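Local structure of thioredoxin-like fold domain-containing protein (Enterococcus faecalis, 1Z6M) at residues A145-F149 / V150-I154; T165-E168 / L169-Y172. The protein is of unknown function but has a thioredoxin-like fold with a CxxC pair at a helix start, consistent with a thiol-disulfide oxidoreductase. One frame throughout, in Å; residues are numbered along the deposited sequence. Where two conformers were deposited one is given.

In the fold
Contact 1 (145-149 with 150-154) comes first along the chain, and contact 2 (165-168 with 169-172) follows it in series. Their centres lie about 18 Å apart and their nearest atoms about 6 Å, so they do not touch. Contact 1 leads from helix 132-145 through a loop with a cis peptide bond before P151 into strand 152-155 of the mixed sheet; contact 2 is the first part of the last helix, 166-173, reached by way of strand 158-160. Both pack against helix 40-58, contact 1 at C42, Y41 and W45, contact 2 at W45 and L52. Together they belong to the C-terminal beta-beta-alpha part of the thioredoxin-like fold, the first near the CxxC pair and the second at the surface.

Contact 1 (A145-F149 / V150-I154); sequences AHIQF and VPTII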
# COMPACT_ATOMS: atom_id res chain seq x y z
N ALA A 145 13.36 -0.03 8.67
CA ALA A 145 13.73 0.89 7.61
C ALA A 145 13.51 2.35 8.01
O ALA A 145 13.80 3.26 7.23
CB ALA A 145 12.94 0.55 6.34
N HIS A 146 13.01 2.58 9.23
CA HIS A 146 12.76 3.94 9.74
C HIS A 146 11.70 4.67 8.92
O HIS A 146 11.80 5.86 8.69
CB HIS A 146 14.06 4.77 9.83
CG HIS A 146 15.24 3.96 10.27
ND1 HIS A 146 15.28 3.32 11.48
CD2 HIS A 146 16.40 3.66 9.64
CE1 HIS A 146 16.42 2.65 11.59
NE2 HIS A 146 17.12 2.84 10.49
N ILE A 147 10.71 3.90 8.48
CA ILE A 147 9.58 4.41 7.71
C ILE A 147 8.41 4.62 8.67
O ILE A 147 7.83 3.65 9.18
CB ILE A 147 9.18 3.40 6.61
CG1 ILE A 147 10.30 3.30 5.57
CG2 ILE A 147 7.86 3.79 5.94
CD1 ILE A 147 10.11 2.16 4.57
N GLN A 148 8.09 5.88 8.94
CA GLN A 148 6.99 6.20 9.85
C GLN A 148 5.73 6.63 9.13
O GLN A 148 4.65 6.58 9.70
CB GLN A 148 7.39 7.35 10.76
CG GLN A 148 8.51 7.07 11.73
CD GLN A 148 8.98 8.36 12.38
OE1 GLN A 148 10.12 8.78 12.19
NE2 GLN A 148 8.09 9.01 13.11
N PHE A 149 5.87 7.11 7.91
CA PHE A 149 4.76 7.77 7.23
C PHE A 149 4.30 7.00 6.01
O PHE A 149 5.04 6.20 5.43
CB PHE A 149 5.15 9.20 6.84
CG PHE A 149 5.72 9.98 7.97
CD1 PHE A 149 7.09 10.16 8.08
CD2 PHE A 149 4.90 10.49 8.96
CE1 PHE A 149 7.63 10.85 9.14
CE2 PHE A 149 5.44 11.20 10.04
CZ PHE A 149 6.80 11.37 10.12
N VAL A 150 3.05 7.25 5.62
CA VAL A 150 2.52 6.70 4.39
C VAL A 150 2.01 7.83 3.50
O VAL A 150 1.67 8.91 3.99
CB VAL A 150 1.39 5.66 4.66
CG1 VAL A 150 1.96 4.42 5.37
CG2 VAL A 150 0.23 6.28 5.43
N PRO A 151 2.00 7.62 2.18
CA PRO A 151 2.62 6.50 1.49
C PRO A 151 4.14 6.68 1.42
O PRO A 151 4.62 7.80 1.26
CB PRO A 151 2.02 6.59 0.07
CG PRO A 151 1.77 8.05 -0.11
CD PRO A 151 1.39 8.57 1.23
N THR A 152 4.88 5.59 1.59
CA THR A 152 6.30 5.57 1.28
C THR A 152 6.52 4.55 0.19
O THR A 152 6.21 3.36 0.39
CB THR A 152 7.15 5.24 2.53
OG1 THR A 152 6.98 6.27 3.50
CG2 THR A 152 8.63 5.17 2.19
N ILE A 153 6.99 5.01 -0.97
CA ILE A 153 7.20 4.15 -2.12
C ILE A 153 8.69 4.07 -2.36
O ILE A 153 9.38 5.09 -2.32
CB ILE A 153 6.49 4.67 -3.41
CG1 ILE A 153 5.06 5.20 -3.12
CG2 ILE A 153 6.52 3.59 -4.52
CD1 ILE A 153 4.09 4.20 -2.54
N ILE A 154 9.19 2.86 -2.61
CA ILE A 154 10.62 2.65 -2.74
C ILE A 154 10.88 1.80 -3.98
O ILE A 154 10.29 0.72 -4.15
CB ILE A 154 11.22 1.98 -1.48
CG1 ILE A 154 11.03 2.88 -0.26
CG2 ILE A 154 12.70 1.67 -1.68
CD1 ILE A 154 11.39 2.21 1.05
O HOH W 1 8.08 7.39 5.98
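T152 turns back on the residues just before it, and its hydroxyl closes the bend: T152 OG1 donates to F149 O at 2.7 Å. The donor approaches from above the carbonyl plane, 42° out of it. From CB outward, T152 meets the preceding loop with every side-chain atom. T152 CB lies 3.8 Å from I147 CG2. The hydroxyl stands anti to the carbonyl carbon (chi1 -64°), which aims it at the F149 carbonyl, while T152 CG2 is directed to the isoleucine and lies 4.1 Å from I147 CD1. T152 OG1 is also gripped by water 1, which donates to it at 2.9 Å and accepts from F149 N at the same distance. The hydroxyl thus has two partners, and the water joins it to the backbone N of the residue whose carbonyl it already holds.

I147 supplies the apolar side of the bend. Its CG2 branch crosses T152, whereas the extended CG1 arm (chi2 171°) carries I147 CD1 onward to I154 CD1, where the two methyl tips meet at 3.7 Å. F149 instead directs its ring away from the turn, and Q148 CB sits over the centre of one face, 3.8 Å above the plane.

The peptide bond between V150 and P151 is cis, as at the cis-proline that faces the CxxC motif in thioredoxin-like proteins; here the V150 and P151 side chains both touch C42. Upstream, H146 ends helix 132-145 in a Schellman motif. Downstream, strand 152-155 runs between strands 29-35 and 158-160: T152 and I154 bond through their backbones to F34 and I32, and I153 bonds to F160.

Contact 2 (T165-E168 / L169-Y172); sequences TEEE and LRGY. With PO4 (phosphate ion), chain B.
Four successive i to i+4 backbone hydrogen bonds, L169 N to T165 O, R170 N to E166 O, G171 N to E167 O and Y172 N to E168 O, span 2.9 to 3.0 Å and define regular alpha-helical geometry from the first turn. The side chains of T165 and E168 close the start of this helix reciprocally. T165 OG1, placed between its own backbone N and carbonyl carbon (chi1 69°), accepts from E168 N at 3.1 Å, and E168 OE1 takes the hydrogen of T165 N, met from 49° above the carboxylate plane. Water 2 donates to that same OE1 at 3.0 Å and is hydrogen-bonded to Y172 OH, lying at the edge of the tyrosine ring and in its plane. One turn back, E168 O sits over a face of this ring, 3.3 Å from Y172 CD2.

In the conformers described, one of two for each residue, R170 bends at chi3 and E167 CA lies over one guanidinium face, offset toward the rim. R170 NH2 then lies 3.3 Å from E167 CB, a pairing that remains doubtful. On the side toward helix 40-58, E166 and L169 point the same way, E166 OE2 lying 3.7 Å from L169 CD2, and both touch L52. E166 N, in the first helical turn, donates to phosphate O2 at 2.8 Å with an N-H...acceptor angle of 171°; the ion probably comes from the crystallisation liquor. The paired T165 and E168 bonds are a capping box, here opening the C-terminal helix of the thioredoxin-like fold.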
# COMPACT_ATOMS: atom_id res chain seq x y z
N THR A 165 5.62 12.96 -9.63
CA THR A 165 4.88 13.14 -10.88
C THR A 165 4.99 11.86 -11.70
O THR A 165 5.87 11.02 -11.45
CB THR A 165 5.43 14.31 -11.70
OG1 THR A 165 6.72 13.93 -12.19
CG2 THR A 165 5.52 15.60 -10.87
N GLU A 166 4.10 11.70 -12.68
CA GLU A 166 4.17 10.49 -13.50
C GLU A 166 5.44 10.42 -14.34
O GLU A 166 5.97 9.33 -14.54
CB GLU A 166 2.89 10.27 -14.32
CG GLU A 166 1.65 9.93 -13.46
CD GLU A 166 1.84 8.69 -12.58
OE1 GLU A 166 1.77 7.56 -13.11
OE2 GLU A 166 2.04 8.84 -11.36
N GLU A 167 5.95 11.56 -14.77
CA GLU A 167 7.26 11.60 -15.42
C GLU A 167 8.39 11.14 -14.52
O GLU A 167 9.25 10.39 -14.92
CB GLU A 167 7.57 12.99 -15.99
CG GLU A 167 8.87 13.00 -16.80
CD GLU A 167 9.47 14.37 -17.03
OE1 GLU A 167 9.47 15.20 -16.10
OE2 GLU A 167 9.97 14.61 -18.14
N GLU A 168 8.36 11.60 -13.28
CA GLU A 168 9.36 11.17 -12.30
C GLU A 168 9.25 9.67 -12.05
O GLU A 168 10.26 8.97 -11.98
CB GLU A 168 9.21 11.93 -10.99
CG GLU A 168 9.70 13.37 -11.07
CD GLU A 168 9.29 14.22 -9.87
OE1 GLU A 168 8.52 13.75 -9.00
OE2 GLU A 168 9.75 15.37 -9.80
N LEU A 169 8.02 9.18 -11.96
CA LEU A 169 7.78 7.76 -11.70
C LEU A 169 8.32 6.90 -12.85
O LEU A 169 9.00 5.91 -12.62
CB LEU A 169 6.30 7.50 -11.45
CG LEU A 169 5.87 6.07 -11.12
CD1 LEU A 169 6.67 5.48 -9.96
CD2 LEU A 169 4.37 6.06 -10.82
N ARG A 170 8.00 7.28 -14.08
CA ARG A 170 8.62 6.66 -15.24
C ARG A 170 10.14 6.65 -15.12
O ARG A 170 10.76 5.64 -15.36
CB ARG A 170 8.28 7.44 -16.50
CG ARG A 170 6.91 7.25 -17.03
CD ARG A 170 6.76 7.87 -18.44
NE ARG A 170 6.23 9.22 -18.38
CZ ARG A 170 6.86 10.34 -18.74
NH1 ARG A 170 8.10 10.33 -19.20
NH2 ARG A 170 6.22 11.49 -18.61
N GLY A 171 10.71 7.79 -14.73
CA GLY A 171 12.16 7.91 -14.56
C GLY A 171 12.68 6.87 -13.58
O GLY A 171 13.66 6.19 -13.87
N TYR A 172 12.03 6.75 -12.42
CA TYR A 172 12.48 5.78 -11.41
C TYR A 172 12.36 4.34 -11.90
O TYR A 172 13.21 3.50 -11.60
CB TYR A 172 11.70 5.92 -10.11
CG TYR A 172 11.83 7.23 -9.38
CD1 TYR A 172 13.09 7.80 -9.14
CD2 TYR A 172 10.71 7.88 -8.89
CE1 TYR A 172 13.19 9.02 -8.44
CE2 TYR A 172 10.81 9.07 -8.20
CZ TYR A 172 12.05 9.64 -7.98
OH TYR A 172 12.13 10.83 -7.28
P PO4 B . 1.08 14.05 -12.34
O1 PO4 B . 1.87 14.82 -11.31
O2 PO4 B . 2.03 13.47 -13.35
O3 PO4 B . 0.29 12.95 -11.65
O4 PO4 B . 0.14 15.03 -13.01
O HOH W 2 9.76 12.32 -6.61